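3-methyladenine dna-glycosylase (PDB 2JHN) belongs to the AlkA-type DNA glycosylases, base excision DNA repair proteins that join a TATA-box-binding-protein-like domain to a helical domain of the HhH-GPD superfamily. Local coordinates at residues A[7-12]-A[54-59]; A[242-247]-A[257-262]; A[39-44]-A[70-75]; A[24-29]-A[139-144]. The protein carries 1 engineered substitution. All blocks are in the same frame, centred on the assembly; numbering follows the deposited sequence.

Contacts 1 and 3 hold the same five-stranded antiparallel sheet of the TBP-like domain: contact 1 at the turn into strand 57-62, contact 3 where helix 69-80 covers strand 34-41, their centres about 21 Å apart. Contact 3 is the buried one and mainly apolar; the others are partly buried. Contact 1 mixes a backbone hydrogen bond with the exposed, charged side chains of Glu55 and Arg56. Contact 2, about 37 Å from contact 3 between centres, joins two helices of the HhH-GPD domain through valines and one arginine. Contact 4 bridges the two family regions, setting a sodium-binding loop on helix 133-147 through methyl groups, one CA-H...O contact and a water.

Contact 1: A[7-12]-A[54-59]; sequences KHAVNW and SERTIV
The extended side chain of Glu55 runs alongside the methyl of Ala9, with every atom from CB outward within 4 Å of that carbon. CB lies 3.7 Å from Ala9 CB. CG, placed between the backbone N and the carbonyl carbon (chi1 69°), starts the run, and CD comes to 3.6 Å from Ala9 CB, with OE1 as near. At the tip OE2 turns to Arg56, whose NE forms a salt bridge with it at 3.0 Å, meeting the anti side of the carboxylate from 30° out of its plane. Lys7 O lies over a face of the Arg56 guanidinium, at a poor angle for a hydrogen bond. Between backbones, Val10 N donates to Glu55 O at 3.0 Å, nearly straight at 165°. Ala9 CA adds a CA-H...O contact of 3.4 Å to Glu55 O. Deeper in, Ile58 CD1 packs obliquely against Trp12 CE3 at 3.7 Å. The type I turn from Ser54 to Thr57, which joins strands 44-54 and 57-62 of the TBP-like domain's antiparallel sheet, is held to the loop by one direct backbone bond and a water between Val10 O and Ser54 O, its charges paired within the turn.

Contact 2: A[242-247]-A[257-262]; sequences GVRRAV and QSAEKV
Val243 meets Val262 first, its CG1 standing 4.1 Å from Val262 CG1; Val243 also touches Leu278 and Phe282 of helix 274-287. Next comes Arg244, which uses its length in two ways. Its aliphatic part crosses Val262 at about a right angle, with Arg244 CG 4.1 Å from Val262 CG2. A bend at chi3 (58°) then carries the guanidinium to the chain just before the second helix, where it grips a single atom side-on: Arg244 NE donates to Gln257 O at 2.9 Å and Arg244 NH2 donates to Gln257 O at 3.0 Å. The oxygen sits at the guanidinium edge, close to its plane, and this double hold should restrict rotation of the group. The two donors differ at the acceptor, NE lying in the carbonyl plane and NH2 41° above it. Arg245 turns away to a salt bridge with Asp285. One helical turn beyond Val243, Val247 closes the apolar patch, its CG2 3.9 Å from Val262 CG1 and its CG1 4.0 Å from Val262 CG2, so that both branches of Val262 are occupied. Ser258 is the N-cap of the second helix, its OG accepting from Lys261 N at 3.3 Å. Two consecutive helices, 241-251 and 259-270, packed through small branched side chains and tied at the linking loop, belong to the mainly helical architecture of the HhH-GPD domain.

Contact 3: A[39-44]-A[70-75]; sequences IVLDGR and EAVRRK
Leu41 and Val72 make the closest apolar pair, their side chains crossing at about a right angle with Leu41 CD2 3.7 Å from Val72 CG2. With Leu41 CG anti to the backbone N (chi1 -152°), both methyls are carried toward the helix: while CD2 takes Val72, CD1 has the end of Lys75 beside it, Lys75 NZ being 3.6 Å away from Leu41 CD1. These two side chains slide past each other in opposite directions. Ile39 instead reaches Lys75 tip to tip, Ile39 CD1 standing 4.2 Å from Lys75 CD, so the aliphatic part of the lysine extends the apolar layer. This layer lies between helix 69-80 and the antiparallel sheet of the TBP-like domain; the axes of strand 39-41 and helix 70-75 approach to 11.1 Å and run nearer antiparallel than parallel, at 142°. On the sheet, Ile39 and Leu41 also touch Val46 of strand 44-54. Among the polar groups, Lys75 NZ, at the end of a chain bent at chi3, lies 3.3 Å from Val40 O after passing Leu41. A type I' turn from Leu41 to Arg44 joins strands 34-41 and 44-54 into a hairpin. Leu41 O takes two donors from opposite faces of its carbonyl plane, Arg44 N at 3.2 Å and Arg44 NH1 at 2.8 Å. Arg44 NH2 in turn pairs with Glu68 in a salt bridge.

Contact 4: A[24-29]-A[139-144]; sequences LPTPDV and LAAKIV. With NA (sodium ion), chain F; MBO (mercuribenzoic acid), chain C.
A sodium-binding loop in the TBP-like region rests here on helix 133-147 of the HhH-GPD region, with Pro25 O in direct contact with the CA and CB of Ala141. Leu24 O binds the sodium ion at 2.2 Å, Asp28 O and a water bind it too, and Leu21 O completes the set. The one side-chain ligand is Thr26 OG1, 2.8 Å from the ion, in a position between its backbone N and carbonyl carbon (chi1 53°). That torsion leaves Thr26 CG2 to face Ala141, 4.0 Å from its CB. Leu24 adds a second methyl, CD2 pressing on Ala141 CB at 3.5 Å, tighter than usual van der Waals contact. The small side chain of Ala141 allows the backbones to come close: Ala141 CA makes a CA-H...O contact of 3.4 Å with Pro25 O. The same oxygen accepts a hydrogen bond from a water, 2.7 Å between the water oxygen and Pro25 O, and the water also donates to Ala141 O, linking loop and helix. One turn on, Val144 turns both methyls to the loop, CG1 to Pro25 O and to Pro27 CB, 3.9 Å from the latter, and CG2 to Pro27, a proline that follows a cis peptide bond. Tyr159 touches both Pro25 and Val144. Asp28 is fixed from outside the segments, its OD1 hydrogen-bonded to Tyr79 OH and Trp35 NE1. On another side of the helix, Lys142 borders the mercuribenzoic acid, whose mercury atom HG lies 3.2 Å from Lys142 O.

Contact 1: A[7-12]-A[54-59]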
loop_
_atom_site.group_PDB
_atom_site.type_symbol
_atom_site.label_atom_id
_atom_site.label_comp_id
_atom_site.label_asym_id
_atom_site.label_seq_id
_atom_site.Cartn_x
_atom_site.Cartn_y
_atom_site.Cartn_z
ATOM N N LYS A 7 -5.786 1.117 21.281
ATOM C CA LYS A 7 -5.771 2.144 22.342
ATOM C C LYS A 7 -6.546 3.399 21.937
ATOM O O LYS A 7 -7.141 4.075 22.785
ATOM C CB LYS A 7 -4.337 2.482 22.795
ATOM C CG LYS A 7 -4.281 3.220 24.135
ATOM C CD LYS A 7 -2.893 3.735 24.458
ATOM C CE LYS A 7 -2.924 4.656 25.670
ATOM N NZ LYS A 7 -1.613 5.349 25.886
ATOM N N HIS A 8 -6.599 3.667 20.633
ATOM C CA HIS A 8 -7.185 4.879 20.073
ATOM C C HIS A 8 -8.262 4.514 19.026
ATOM O O HIS A 8 -8.147 3.473 18.382
ATOM C CB HIS A 8 -6.038 5.681 19.444
ATOM C CG HIS A 8 -6.381 7.104 19.124
ATOM N ND1 HIS A 8 -7.188 7.456 18.064
ATOM C CD2 HIS A 8 -5.992 8.267 19.700
ATOM C CE1 HIS A 8 -7.302 8.772 18.013
ATOM N NE2 HIS A 8 -6.581 9.288 18.994
ATOM N N ALA A 9 -9.300 5.340 18.847
ATOM C CA ALA A 9 -10.305 5.078 17.790
ATOM C C ALA A 9 -9.664 5.154 16.392
ATOM O O ALA A 9 -8.700 5.899 16.177
ATOM C CB ALA A 9 -11.479 6.045 17.878
ATOM N N VAL A 10 -10.183 4.356 15.468
ATOM C CA VAL A 10 -9.804 4.436 14.055
ATOM C C VAL A 10 -11.098 4.629 13.280
ATOM O O VAL A 10 -12.151 4.064 13.637
ATOM C CB VAL A 10 -9.036 3.163 13.616
ATOM C CG1 VAL A 10 -9.953 1.944 13.618
ATOM C CG2 VAL A 10 -8.359 3.346 12.248
ATOM N N ASN A 11 -11.053 5.476 12.267
ATOM C CA ASN A 11 -12.162 5.628 11.366
ATOM C C ASN A 11 -12.030 4.592 10.242
ATOM O O ASN A 11 -11.269 4.791 9.302
ATOM C CB ASN A 11 -12.205 7.043 10.807
ATOM C CG ASN A 11 -13.440 7.294 9.985
ATOM O OD1 ASN A 11 -13.723 6.575 9.048
ATOM N ND2 ASN A 11 -14.209 8.319 10.357
ATOM N N TRP A 12 -12.778 3.496 10.361
ATOM C CA TRP A 12 -12.720 2.409 9.385
ATOM C C TRP A 12 -13.132 2.860 7.994
ATOM O O TRP A 12 -12.548 2.430 6.996
ATOM C CB TRP A 12 -13.600 1.244 9.845
ATOM C CG TRP A 12 -13.471 0.003 9.007
ATOM C CD1 TRP A 12 -14.359 -0.460 8.059
ATOM C CD2 TRP A 12 -12.398 -0.936 9.045
ATOM N NE1 TRP A 12 -13.884 -1.632 7.497
ATOM C CE2 TRP A 12 -12.696 -1.954 8.100
ATOM C CE3 TRP A 12 -11.211 -1.022 9.788
ATOM C CZ2 TRP A 12 -11.842 -3.050 7.880
ATOM C CZ3 TRP A 12 -10.346 -2.119 9.556
ATOM C CH2 TRP A 12 -10.672 -3.107 8.617
ATOM N N SER A 54 -16.535 -1.839 16.913
ATOM C CA SER A 54 -16.611 -0.515 17.552
ATOM C C SER A 54 -15.448 0.352 17.089
ATOM O O SER A 54 -14.556 -0.131 16.379
ATOM C CB SER A 54 -16.570 -0.637 19.078
ATOM O OG SER A 54 -15.283 -1.011 19.560
ATOM N N GLU A 55 -15.441 1.618 17.515
ATOM C CA GLU A 55 -14.348 2.545 17.187
ATOM C C GLU A 55 -12.948 1.995 17.484
ATOM O O GLU A 55 -11.986 2.339 16.773
ATOM C CB GLU A 55 -14.558 3.920 17.861
ATOM C CG GLU A 55 -14.422 3.951 19.395
ATOM C CD GLU A 55 -14.291 5.379 19.963
ATOM O OE1 GLU A 55 -14.814 6.326 19.321
ATOM O OE2 GLU A 55 -13.657 5.552 21.040
ATOM N N ARG A 56 -12.838 1.145 18.515
ATOM C CA ARG A 56 -11.558 0.657 19.005
ATOM C C ARG A 56 -11.358 -0.853 18.915
ATOM O O ARG A 56 -10.415 -1.381 19.498
ATOM C CB ARG A 56 -11.319 1.103 20.453
ATOM C CG ARG A 56 -11.259 2.601 20.605
ATOM C CD ARG A 56 -10.864 3.040 22.001
ATOM N NE ARG A 56 -11.104 4.478 22.106
ATOM C CZ ARG A 56 -10.716 5.251 23.114
ATOM N NH1 ARG A 56 -10.052 4.740 24.150
ATOM N NH2 ARG A 56 -10.994 6.549 23.076
ATOM N N THR A 57 -12.222 -1.543 18.174
ATOM C CA THR A 57 -12.144 -3.002 18.102
ATOM C C THR A 57 -12.373 -3.472 16.690
ATOM O O THR A 57 -13.436 -3.240 16.131
ATOM C CB THR A 57 -13.194 -3.691 19.021
ATOM O OG1 THR A 57 -13.014 -3.243 20.360
ATOM C CG2 THR A 57 -13.037 -5.218 18.976
ATOM N N ILE A 58 -11.378 -4.155 16.131
ATOM C CA ILE A 58 -11.508 -4.737 14.801
ATOM C C ILE A 58 -11.647 -6.256 14.964
ATOM O O ILE A 58 -10.792 -6.918 15.546
ATOM C CB ILE A 58 -10.271 -4.393 13.878
ATOM C CG1 ILE A 58 -10.040 -2.868 13.780
ATOM C CG2 ILE A 58 -10.404 -5.059 12.486
ATOM C CD1 ILE A 58 -11.255 -2.014 13.329
ATOM N N VAL A 59 -12.747 -6.783 14.453
ATOM C CA VAL A 59 -12.942 -8.225 14.393
ATOM C C VAL A 59 -12.249 -8.812 13.159
ATOM O O VAL A 59 -12.326 -8.238 12.064
ATOM C CB VAL A 59 -14.440 -8.566 14.385
ATOM C CG1 VAL A 59 -14.669 -10.107 14.236
ATOM C CG2 VAL A 59 -15.085 -8.022 15.652
HETATM O O HOH W 1 -13.371 1.309 14.018
#

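Contact 2: A[242-247]-A[257-262]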
loop_
_atom_site.group_PDB
_atom_site.type_symbol
_atom_site.label_atom_id
_atom_site.label_comp_id
_atom_site.label_asym_id
_atom_site.label_seq_id
_atom_site.Cartn_x
_atom_site.Cartn_y
_atom_site.Cartn_z
ATOM N N GLY A 242 1.784 13.038 -7.991
ATOM C CA GLY A 242 0.753 13.269 -6.991
ATOM C C GLY A 242 1.269 13.908 -5.714
ATOM O O GLY A 242 0.621 14.805 -5.149
ATOM N N VAL A 243 2.436 13.457 -5.249
ATOM C CA VAL A 243 3.067 14.047 -4.069
ATOM C C VAL A 243 3.427 15.515 -4.323
ATOM O O VAL A 243 3.154 16.379 -3.487
ATOM C CB VAL A 243 4.313 13.225 -3.615
ATOM C CG1 VAL A 243 5.118 13.966 -2.540
ATOM C CG2 VAL A 243 3.881 11.840 -3.094
ATOM N N ARG A 244 4.044 15.793 -5.477
ATOM C CA ARG A 244 4.433 17.170 -5.816
ATOM C C ARG A 244 3.211 18.111 -5.856
ATOM O O ARG A 244 3.231 19.194 -5.247
ATOM C CB ARG A 244 5.226 17.192 -7.134
ATOM C CG ARG A 244 6.621 16.565 -7.017
ATOM C CD ARG A 244 7.302 16.477 -8.402
ATOM N NE ARG A 244 7.398 17.804 -9.014
ATOM C CZ ARG A 244 7.418 18.028 -10.326
ATOM N NH1 ARG A 244 7.348 17.017 -11.178
ATOM N NH2 ARG A 244 7.513 19.269 -10.786
ATOM N N ARG A 245 2.148 17.660 -6.514
ATOM C CA ARG A 245 0.869 18.396 -6.559
ATOM C C ARG A 245 0.312 18.704 -5.164
ATOM O O ARG A 245 -0.017 19.857 -4.865
ATOM C CB ARG A 245 -0.179 17.650 -7.380
ATOM C CG ARG A 245 0.106 17.544 -8.884
ATOM C CD ARG A 245 -1.111 17.010 -9.677
ATOM N NE ARG A 245 -1.532 15.662 -9.314
ATOM C CZ ARG A 245 -1.278 14.560 -10.023
ATOM N NH1 ARG A 245 -0.589 14.625 -11.164
ATOM N NH2 ARG A 245 -1.713 13.381 -9.590
ATOM N N ALA A 246 0.238 17.686 -4.302
ATOM C CA ALA A 246 -0.288 17.862 -2.941
ATOM C C ALA A 246 0.541 18.822 -2.090
ATOM O O ALA A 246 -0.008 19.715 -1.427
ATOM C CB ALA A 246 -0.457 16.485 -2.249
ATOM N N VAL A 247 1.862 18.659 -2.114
ATOM C CA VAL A 247 2.755 19.505 -1.322
ATOM C C VAL A 247 2.730 20.959 -1.817
ATOM O O VAL A 247 2.800 21.890 -1.021
ATOM C CB VAL A 247 4.217 18.949 -1.278
ATOM C CG1 VAL A 247 5.166 19.950 -0.620
ATOM C CG2 VAL A 247 4.257 17.619 -0.535
ATOM N N GLN A 257 5.832 22.805 -7.580
ATOM C CA GLN A 257 7.227 22.808 -7.162
ATOM C C GLN A 257 7.969 21.584 -7.698
ATOM O O GLN A 257 7.347 20.587 -8.081
ATOM C CB GLN A 257 7.350 22.873 -5.635
ATOM C CG GLN A 257 6.651 24.088 -4.998
ATOM C CD GLN A 257 7.194 25.424 -5.516
ATOM O OE1 GLN A 257 6.560 26.088 -6.345
ATOM N NE2 GLN A 257 8.377 25.804 -5.043
ATOM N N SER A 258 9.296 21.698 -7.733
ATOM C CA SER A 258 10.196 20.618 -8.142
ATOM C C SER A 258 10.306 19.547 -7.049
ATOM O O SER A 258 10.049 19.827 -5.881
ATOM C CB SER A 258 11.592 21.197 -8.426
ATOM O OG SER A 258 12.254 21.565 -7.217
ATOM N N ALA A 259 10.729 18.341 -7.429
ATOM C CA ALA A 259 10.985 17.270 -6.463
ATOM C C ALA A 259 12.011 17.673 -5.400
ATOM O O ALA A 259 11.853 17.346 -4.216
ATOM C CB ALA A 259 11.415 15.994 -7.185
ATOM N N GLU A 260 13.050 18.419 -5.794
ATOM C CA GLU A 260 14.066 18.851 -4.820
ATOM C C GLU A 260 13.498 19.785 -3.723
ATOM O O GLU A 260 13.862 19.683 -2.551
ATOM C CB GLU A 260 15.336 19.434 -5.510
ATOM C CG GLU A 260 15.136 20.638 -6.411
ATOM C CD GLU A 260 16.447 21.150 -7.033
ATOM O OE1 GLU A 260 17.525 20.997 -6.412
ATOM O OE2 GLU A 260 16.393 21.713 -8.145
ATOM N N LYS A 261 12.580 20.662 -4.111
ATOM C CA LYS A 261 11.913 21.578 -3.176
ATOM C C LYS A 261 10.954 20.806 -2.242
ATOM O O LYS A 261 10.869 21.074 -1.031
ATOM C CB LYS A 261 11.135 22.637 -3.963
ATOM C CG LYS A 261 10.582 23.768 -3.089
ATOM C CD LYS A 261 11.744 24.650 -2.591
ATOM C CE LYS A 261 11.363 25.459 -1.375
ATOM N NZ LYS A 261 12.447 26.446 -1.062
ATOM N N VAL A 262 10.234 19.847 -2.823
ATOM C CA VAL A 262 9.365 18.968 -2.042
ATOM C C VAL A 262 10.161 18.154 -1.021
ATOM O O VAL A 262 9.757 18.046 0.129
ATOM C CB VAL A 262 8.524 18.064 -2.937
ATOM C CG1 VAL A 262 7.812 16.961 -2.116
ATOM C CG2 VAL A 262 7.528 18.884 -3.725
#

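Contact 3: A[39-44]-A[70-75]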
loop_
_atom_site.group_PDB
_atom_site.type_symbol
_atom_site.label_atom_id
_atom_site.label_comp_id
_atom_site.label_asym_id
_atom_site.label_seq_id
_atom_site.Cartn_x
_atom_site.Cartn_y
_atom_site.Cartn_z
ATOM N N ILE A 39 -4.428 -14.644 2.089
ATOM C CA ILE A 39 -3.008 -14.447 2.332
ATOM C C ILE A 39 -2.310 -15.817 2.340
ATOM O O ILE A 39 -2.919 -16.836 2.693
ATOM C CB ILE A 39 -2.718 -13.605 3.611
ATOM C CG1 ILE A 39 -3.215 -14.323 4.864
ATOM C CG2 ILE A 39 -3.350 -12.195 3.494
ATOM C CD1 ILE A 39 -2.789 -13.691 6.195
ATOM N N VAL A 40 -1.051 -15.843 1.913
ATOM C CA VAL A 40 -0.276 -17.082 1.952
ATOM C C VAL A 40 0.385 -17.172 3.317
ATOM O O VAL A 40 1.101 -16.258 3.748
ATOM C CB VAL A 40 0.735 -17.206 0.778
ATOM C CG1 VAL A 40 1.490 -18.530 0.854
ATOM C CG2 VAL A 40 -0.003 -17.148 -0.546
ATOM N N LEU A 41 0.090 -18.262 4.022
ATOM C CA LEU A 41 0.557 -18.440 5.382
ATOM C C LEU A 41 1.113 -19.852 5.492
ATOM O O LEU A 41 0.380 -20.842 5.312
ATOM C CB LEU A 41 -0.596 -18.211 6.359
ATOM C CG LEU A 41 -0.287 -17.702 7.761
ATOM C CD1 LEU A 41 0.314 -16.300 7.730
ATOM C CD2 LEU A 41 -1.566 -17.718 8.583
ATOM N N ASP A 42 2.419 -19.926 5.754
ATOM C CA ASP A 42 3.185 -21.181 5.736
ATOM C C ASP A 42 2.878 -22.051 4.511
ATOM O O ASP A 42 2.442 -23.204 4.634
ATOM C CB ASP A 42 3.024 -21.935 7.065
ATOM C CG ASP A 42 3.615 -21.160 8.247
ATOM O OD1 ASP A 42 4.814 -20.792 8.194
ATOM O OD2 ASP A 42 2.877 -20.911 9.225
ATOM N N GLY A 43 3.078 -21.464 3.333
ATOM C CA GLY A 43 2.975 -22.173 2.066
ATOM C C GLY A 43 1.575 -22.557 1.642
ATOM O O GLY A 43 1.397 -23.343 0.702
ATOM N N ARG A 44 0.575 -22.007 2.321
ATOM C CA ARG A 44 -0.812 -22.249 1.948
ATOM C C ARG A 44 -1.650 -20.953 2.060
ATOM O O ARG A 44 -1.392 -20.116 2.920
ATOM C CB ARG A 44 -1.389 -23.433 2.753
ATOM C CG ARG A 44 -1.487 -23.237 4.265
ATOM C CD ARG A 44 -2.951 -23.095 4.624
ATOM N NE ARG A 44 -3.327 -23.155 6.046
ATOM C CZ ARG A 44 -2.646 -22.688 7.096
ATOM N NH1 ARG A 44 -1.467 -22.091 6.968
ATOM N NH2 ARG A 44 -3.177 -22.822 8.298
ATOM N N GLU A 70 -1.471 -14.887 16.257
ATOM C CA GLU A 70 -0.467 -13.866 16.562
ATOM C C GLU A 70 0.210 -13.325 15.285
ATOM O O GLU A 70 0.392 -12.115 15.136
ATOM C CB GLU A 70 0.579 -14.404 17.546
ATOM C CG GLU A 70 1.077 -13.371 18.549
ATOM C CD GLU A 70 -0.036 -12.864 19.460
ATOM O OE1 GLU A 70 -0.776 -13.701 20.028
ATOM O OE2 GLU A 70 -0.175 -11.628 19.608
ATOM N N ALA A 71 0.538 -14.232 14.366
ATOM C CA ALA A 71 1.178 -13.879 13.102
ATOM C C ALA A 71 0.213 -13.089 12.218
ATOM O O ALA A 71 0.595 -12.068 11.644
ATOM C CB ALA A 71 1.667 -15.138 12.377
ATOM N N VAL A 72 -1.032 -13.562 12.116
ATOM C CA VAL A 72 -2.045 -12.877 11.311
ATOM C C VAL A 72 -2.298 -11.467 11.876
ATOM O O VAL A 72 -2.367 -10.484 11.128
ATOM C CB VAL A 72 -3.374 -13.680 11.243
ATOM C CG1 VAL A 72 -4.465 -12.855 10.540
ATOM C CG2 VAL A 72 -3.182 -14.993 10.541
ATOM N N ARG A 73 -2.410 -11.373 13.195
ATOM C CA ARG A 73 -2.696 -10.085 13.850
ATOM C C ARG A 73 -1.607 -9.054 13.539
ATOM O O ARG A 73 -1.912 -7.905 13.242
ATOM C CB ARG A 73 -2.840 -10.273 15.359
ATOM C CG ARG A 73 -3.165 -9.029 16.171
ATOM C CD ARG A 73 -3.018 -9.335 17.654
ATOM N NE ARG A 73 -3.604 -8.288 18.488
ATOM C CZ ARG A 73 -2.920 -7.283 19.034
ATOM N NH1 ARG A 73 -1.609 -7.183 18.845
ATOM N NH2 ARG A 73 -3.551 -6.383 19.789
ATOM N N ARG A 74 -0.346 -9.487 13.601
ATOM C CA ARG A 74 0.810 -8.617 13.336
ATOM C C ARG A 74 0.735 -8.110 11.911
ATOM O O ARG A 74 0.975 -6.932 11.655
ATOM C CB ARG A 74 2.111 -9.406 13.521
ATOM C CG ARG A 74 3.388 -8.579 13.603
ATOM C CD ARG A 74 4.597 -9.455 14.035
ATOM N NE ARG A 74 4.302 -10.343 15.176
ATOM C CZ ARG A 74 4.245 -11.678 15.118
ATOM N NH1 ARG A 74 4.452 -12.328 13.974
ATOM N NH2 ARG A 74 3.968 -12.373 16.212
ATOM N N LYS A 75 0.418 -9.017 10.993
ATOM C CA LYS A 75 0.330 -8.684 9.558
ATOM C C LYS A 75 -0.775 -7.659 9.324
ATOM O O LYS A 75 -0.577 -6.701 8.580
ATOM C CB LYS A 75 0.051 -9.918 8.711
ATOM C CG LYS A 75 1.234 -10.916 8.526
ATOM C CD LYS A 75 0.773 -12.087 7.601
ATOM C CE LYS A 75 1.913 -12.657 6.715
ATOM N NZ LYS A 75 1.393 -13.565 5.605
#

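Contact 4: A[24-29]-A[139-144]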
loop_
_atom_site.group_PDB
_atom_site.type_symbol
_atom_site.label_atom_id
_atom_site.label_comp_id
_atom_site.label_asym_id
_atom_site.label_seq_id
_atom_site.Cartn_x
_atom_site.Cartn_y
_atom_site.Cartn_z
ATOM N N LEU A 24 -13.493 -4.586 -6.885
ATOM C CA LEU A 24 -12.681 -5.429 -7.724
ATOM C C LEU A 24 -11.562 -6.083 -6.907
ATOM O O LEU A 24 -10.938 -5.406 -6.100
ATOM C CB LEU A 24 -12.100 -4.548 -8.809
ATOM C CG LEU A 24 -11.569 -5.191 -10.083
ATOM C CD1 LEU A 24 -12.717 -5.798 -10.895
ATOM C CD2 LEU A 24 -10.863 -4.098 -10.856
ATOM N N PRO A 25 -11.331 -7.405 -7.074
ATOM C CA PRO A 25 -10.249 -8.074 -6.322
ATOM C C PRO A 25 -8.865 -7.659 -6.793
ATOM O O PRO A 25 -8.388 -8.119 -7.837
ATOM C CB PRO A 25 -10.502 -9.572 -6.576
ATOM C CG PRO A 25 -11.968 -9.627 -7.109
ATOM C CD PRO A 25 -12.089 -8.375 -7.896
ATOM N N THR A 26 -8.225 -6.768 -6.030
ATOM C CA THR A 26 -6.980 -6.162 -6.480
ATOM C C THR A 26 -5.659 -6.504 -5.703
ATOM O O THR A 26 -4.673 -5.828 -5.924
ATOM C CB THR A 26 -7.123 -4.607 -6.514
ATOM O OG1 THR A 26 -7.591 -4.155 -5.238
ATOM C CG2 THR A 26 -8.100 -4.111 -7.616
ATOM N N PRO A 27 -5.605 -7.568 -4.867
ATOM C CA PRO A 27 -6.557 -8.650 -4.583
ATOM C C PRO A 27 -7.624 -8.300 -3.544
ATOM O O PRO A 27 -8.576 -9.084 -3.373
ATOM C CB PRO A 27 -5.661 -9.763 -4.043
ATOM C CG PRO A 27 -4.581 -8.990 -3.310
ATOM C CD PRO A 27 -4.343 -7.762 -4.117
ATOM N N ASP A 28 -7.469 -7.161 -2.852
ATOM C CA ASP A 28 -8.379 -6.830 -1.753
ATOM C C ASP A 28 -9.778 -6.578 -2.309
ATOM O O ASP A 28 -9.926 -5.924 -3.356
ATOM C CB ASP A 28 -7.947 -5.553 -1.020
ATOM C CG ASP A 28 -6.482 -5.566 -0.637
ATOM O OD1 ASP A 28 -6.227 -5.561 0.577
ATOM O OD2 ASP A 28 -5.619 -5.582 -1.564
ATOM N N VAL A 29 -10.767 -7.044 -1.562
ATOM C CA VAL A 29 -12.173 -6.714 -1.794
ATOM C C VAL A 29 -12.759 -6.092 -0.536
ATOM O O VAL A 29 -12.565 -6.604 0.573
ATOM C CB VAL A 29 -13.014 -7.976 -2.214
ATOM C CG1 VAL A 29 -14.503 -7.633 -2.345
ATOM C CG2 VAL A 29 -12.535 -8.517 -3.554
ATOM N N LEU A 139 -5.128 -3.501 -13.893
ATOM C CA LEU A 139 -4.121 -4.460 -14.341
ATOM C C LEU A 139 -3.829 -5.484 -13.241
ATOM O O LEU A 139 -3.771 -6.688 -13.515
ATOM C CB LEU A 139 -2.847 -3.759 -14.803
ATOM C CG LEU A 139 -2.924 -3.202 -16.226
ATOM C CD1 LEU A 139 -1.803 -2.223 -16.522
ATOM C CD2 LEU A 139 -2.909 -4.352 -17.245
ATOM N N ALA A 140 -3.687 -5.009 -11.991
ATOM C CA ALA A 140 -3.506 -5.906 -10.846
ATOM C C ALA A 140 -4.650 -6.923 -10.744
ATOM O O ALA A 140 -4.405 -8.114 -10.516
ATOM C CB ALA A 140 -3.398 -5.110 -9.527
ATOM N N ALA A 141 -5.885 -6.434 -10.882
ATOM C CA ALA A 141 -7.066 -7.302 -10.830
ATOM C C ALA A 141 -7.057 -8.388 -11.929
ATOM O O ALA A 141 -7.443 -9.520 -11.668
ATOM C CB ALA A 141 -8.342 -6.484 -10.847
ATOM N N LYS A 142 -6.573 -8.055 -13.123
ATOM C CA LYS A 142 -6.449 -9.037 -14.212
ATOM C C LYS A 142 -5.472 -10.137 -13.806
ATOM O O LYS A 142 -5.756 -11.331 -13.919
ATOM C CB LYS A 142 -5.961 -8.359 -15.493
ATOM C CG LYS A 142 -6.887 -7.297 -16.065
ATOM C CD LYS A 142 -7.659 -7.890 -17.230
ATOM C CE LYS A 142 -8.510 -6.849 -17.908
ATOM N NZ LYS A 142 -9.735 -7.516 -18.429
ATOM N N ILE A 143 -4.330 -9.725 -13.279
ATOM C CA ILE A 143 -3.292 -10.674 -12.888
ATOM C C ILE A 143 -3.709 -11.548 -11.693
ATOM O O ILE A 143 -3.376 -12.742 -11.620
ATOM C CB ILE A 143 -1.977 -9.905 -12.639
ATOM C CG1 ILE A 143 -1.472 -9.301 -13.960
ATOM C CG2 ILE A 143 -0.926 -10.806 -12.021
ATOM C CD1 ILE A 143 -0.965 -10.324 -14.916
ATOM N N VAL A 144 -4.421 -10.947 -10.734
ATOM C CA VAL A 144 -4.926 -11.671 -9.575
ATOM C C VAL A 144 -5.966 -12.700 -10.036
ATOM O O VAL A 144 -5.993 -13.824 -9.552
ATOM C CB VAL A 144 -5.557 -10.674 -8.560
ATOM C CG1 VAL A 144 -6.392 -11.384 -7.463
ATOM C CG2 VAL A 144 -4.441 -9.852 -7.962
HETATM NA NA NA F . -10.301 -3.985 -4.502
HETATM HG HG MBO C . -5.638 -11.733 -17.088
HETATM C CE1 MBO C . -7.913 -11.759 -16.999
HETATM C CE2 MBO C . -8.634 -11.359 -18.116
HETATM C CE3 MBO C . -10.019 -11.384 -18.046
HETATM C CE4 MBO C . -10.655 -11.788 -16.875
HETATM C CE5 MBO C . -9.919 -12.194 -15.764
HETATM C CE6 MBO C . -8.530 -12.181 -15.825
HETATM C CZ MBO C . -12.151 -11.797 -16.812
HETATM O OZ1 MBO C . -12.710 -12.285 -15.817
HETATM O OZ2 MBO C . -12.798 -11.294 -17.749
HETATM O O HOH W 2 -9.365 -9.922 -9.592
HETATM O O HOH W 3 -9.398 -2.494 -3.326
#